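PDB 5GMT: alginate lyase from Aplysia kurodai, which probably cleaves alginate by beta-elimination, as a polysaccharide lyase family 14 enzyme with specificity for polymannuronate. Local coordinates for residues K190-S195 with I212-E217. Sequence-based numbering, arbitrary orientation.
Sequences KWHSIS and ICVQAE
Strands 191-195 and 212-216 run antiparallel, their axes 166° apart, with S193-Q215 and S195-C213 as hydrogen-bonded pairs, H192-A216 and I194-V214 as non-hydrogen-bonded ones, and a bond from E217 N to W191 O extending the ladder. At that end E217 OE1 takes the place that E217 O would fill in a regular ladder, that carbonyl being turned toward K190. CG sits between the backbone N and the carbonyl carbon (chi1 55°), which swings the otherwise extended side chain across to W191; W191 N meets OE1 at 2.9 Å, nearly straight (172°), on its anti side but from clearly out of the carboxylate plane. The same oxygen lies at the indole edge, 3.5 Å from W191 CD1. K190 reaches past A216 and turns at its last torsion to bring NZ within 3.1 Å of E217 O. With an alanine at K190, the E217 carbonyl would probably lose its ammonium donor, and A216 its contact with the lysine chain. On the face of H192 and I194, A216 CB packs 3.5 Å from H192 CD2, V214 CG1 approaches the imidazole edge, and I194 CG1 meets V214 CG2. Hydrogen bonds of ND1 to V99 O and NE2 to M187 N fix the rotation of H192. On the face of S193 and Q215, S195 OG lies 3.4 Å from C213 CB, whose sulfur is bonded to C223 on the next strand. This is a beta hairpin within one sheet of the concanavalin-like beta sandwich.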
loop_
_atom_site.group_PDB
_atom_site.type_symbol
_atom_site.label_atom_id
_atom_site.label_comp_id
_atom_site.label_asym_id
_atom_site.label_seq_id
_atom_site.Cartn_x
_atom_site.Cartn_y
_atom_site.Cartn_z
ATOM N N LYS A 190 9.046 -9.188 -13.387
ATOM C CA LYS A 190 7.763 -9.848 -13.575
ATOM C C LYS A 190 6.605 -8.948 -13.173
ATOM O O LYS A 190 6.759 -8.100 -12.298
ATOM C CB LYS A 190 7.696 -11.130 -12.749
ATOM C CG LYS A 190 8.427 -12.319 -13.350
ATOM C CD LYS A 190 8.085 -13.573 -12.551
ATOM C CE LYS A 190 8.563 -14.837 -13.253
ATOM N NZ LYS A 190 7.852 -15.040 -14.543
ATOM N N TRP A 191 5.452 -9.163 -13.796
ATOM C CA TRP A 191 4.204 -8.581 -13.332
ATOM C C TRP A 191 3.717 -9.367 -12.128
ATOM O O TRP A 191 3.906 -10.588 -12.058
ATOM C CB TRP A 191 3.132 -8.613 -14.422
ATOM C CG TRP A 191 3.239 -7.521 -15.433
ATOM C CD1 TRP A 191 3.648 -7.637 -16.733
ATOM C CD2 TRP A 191 2.915 -6.139 -15.235
ATOM N NE1 TRP A 191 3.599 -6.411 -17.355
ATOM C CE2 TRP A 191 3.153 -5.474 -16.456
ATOM C CE3 TRP A 191 2.448 -5.402 -14.138
ATOM C CZ2 TRP A 191 2.946 -4.103 -16.616
ATOM C CZ3 TRP A 191 2.244 -4.042 -14.289
ATOM C CH2 TRP A 191 2.490 -3.401 -15.519
ATOM N N HIS A 192 3.078 -8.668 -11.195
ATOM C CA HIS A 192 2.416 -9.302 -10.056
ATOM C C HIS A 192 1.006 -8.770 -9.951
ATOM O O HIS A 192 0.799 -7.560 -10.061
ATOM C CB HIS A 192 3.155 -9.027 -8.747
ATOM C CG HIS A 192 4.589 -9.432 -8.770
ATOM N ND1 HIS A 192 5.532 -8.786 -9.541
ATOM C CD2 HIS A 192 5.244 -10.430 -8.129
ATOM C CE1 HIS A 192 6.706 -9.362 -9.369
ATOM N NE2 HIS A 192 6.560 -10.363 -8.516
ATOM N N SER A 193 0.033 -9.650 -9.755
ATOM C CA SER A 193 -1.302 -9.172 -9.424
ATOM C C SER A 193 -1.406 -9.181 -7.914
ATOM O O SER A 193 -1.043 -10.165 -7.258
ATOM C CB SER A 193 -2.394 -10.029 -10.063
ATOM O OG SER A 193 -2.483 -9.750 -11.446
ATOM N N ILE A 194 -1.880 -8.068 -7.364
ATOM C CA ILE A 194 -1.920 -7.901 -5.916
ATOM C C ILE A 194 -3.355 -7.647 -5.485
ATOM O O ILE A 194 -4.048 -6.832 -6.097
ATOM C CB ILE A 194 -1.015 -6.736 -5.468
ATOM C CG1 ILE A 194 0.453 -7.075 -5.771
ATOM C CG2 ILE A 194 -1.220 -6.433 -3.989
ATOM C CD1 ILE A 194 1.444 -6.095 -5.151
ATOM N N SER A 195 -3.820 -8.366 -4.469
ATOM C CA SER A 195 -5.096 -8.002 -3.865
ATOM C C SER A 195 -4.923 -7.822 -2.371
ATOM O O SER A 195 -4.195 -8.575 -1.730
ATOM C CB SER A 195 -6.185 -9.049 -4.167
ATOM O OG SER A 195 -5.901 -10.296 -3.572
ATOM N N ILE A 212 -3.960 -10.605 2.030
ATOM C CA ILE A 212 -3.197 -10.173 0.879
ATOM C C ILE A 212 -2.870 -11.377 0.011
ATOM O O ILE A 212 -2.385 -12.388 0.516
ATOM C CB ILE A 212 -1.897 -9.472 1.312
ATOM C CG1 ILE A 212 -2.220 -8.149 2.031
ATOM C CG2 ILE A 212 -0.973 -9.262 0.111
ATOM C CD1 ILE A 212 -0.992 -7.495 2.631
ATOM N N CYS A 213 -3.150 -11.276 -1.284
ATOM C CA CYS A 213 -2.750 -12.322 -2.214
ATOM C C CYS A 213 -1.852 -11.690 -3.255
ATOM O O CYS A 213 -2.130 -10.596 -3.737
ATOM C CB CYS A 213 -3.961 -12.980 -2.873
ATOM S SG CYS A 213 -5.005 -13.898 -1.732
ATOM N N VAL A 214 -0.766 -12.374 -3.593
ATOM C CA VAL A 214 0.141 -11.882 -4.621
ATOM C C VAL A 214 0.394 -13.007 -5.605
ATOM O O VAL A 214 0.616 -14.148 -5.199
ATOM C CB VAL A 214 1.485 -11.393 -4.013
ATOM C CG1 VAL A 214 2.486 -11.027 -5.100
ATOM C CG2 VAL A 214 1.260 -10.217 -3.051
ATOM N N GLN A 215 0.340 -12.703 -6.896
ATOM C CA GLN A 215 0.657 -13.707 -7.904
ATOM C C GLN A 215 1.568 -13.119 -8.961
ATOM O O GLN A 215 1.177 -12.226 -9.712
ATOM C CB GLN A 215 -0.611 -14.260 -8.557
ATOM C CG GLN A 215 -0.318 -15.361 -9.556
ATOM C CD GLN A 215 -1.549 -16.137 -9.953
ATOM O OE1 GLN A 215 -2.649 -15.593 -10.009
ATOM N NE2 GLN A 215 -1.372 -17.430 -10.218
ATOM N N ALA A 216 2.796 -13.613 -8.987
ATOM C CA ALA A 216 3.731 -13.281 -10.047
ATOM C C ALA A 216 3.330 -14.060 -11.294
ATOM O O ALA A 216 2.851 -15.191 -11.190
ATOM C CB ALA A 216 5.133 -13.603 -9.634
ATOM N N GLU A 217 3.487 -13.461 -12.471
ATOM C CA GLU A 217 2.998 -14.132 -13.662
ATOM C C GLU A 217 3.761 -15.439 -13.839
ATOM O O GLU A 217 4.975 -15.496 -13.637
ATOM C CB GLU A 217 3.110 -13.231 -14.896
ATOM C CG GLU A 217 4.478 -12.683 -15.156
ATOM C CD GLU A 217 4.498 -11.743 -16.347
ATOM O OE1 GLU A 217 5.213 -10.721 -16.271
ATOM O OE2 GLU A 217 3.804 -12.029 -17.355
#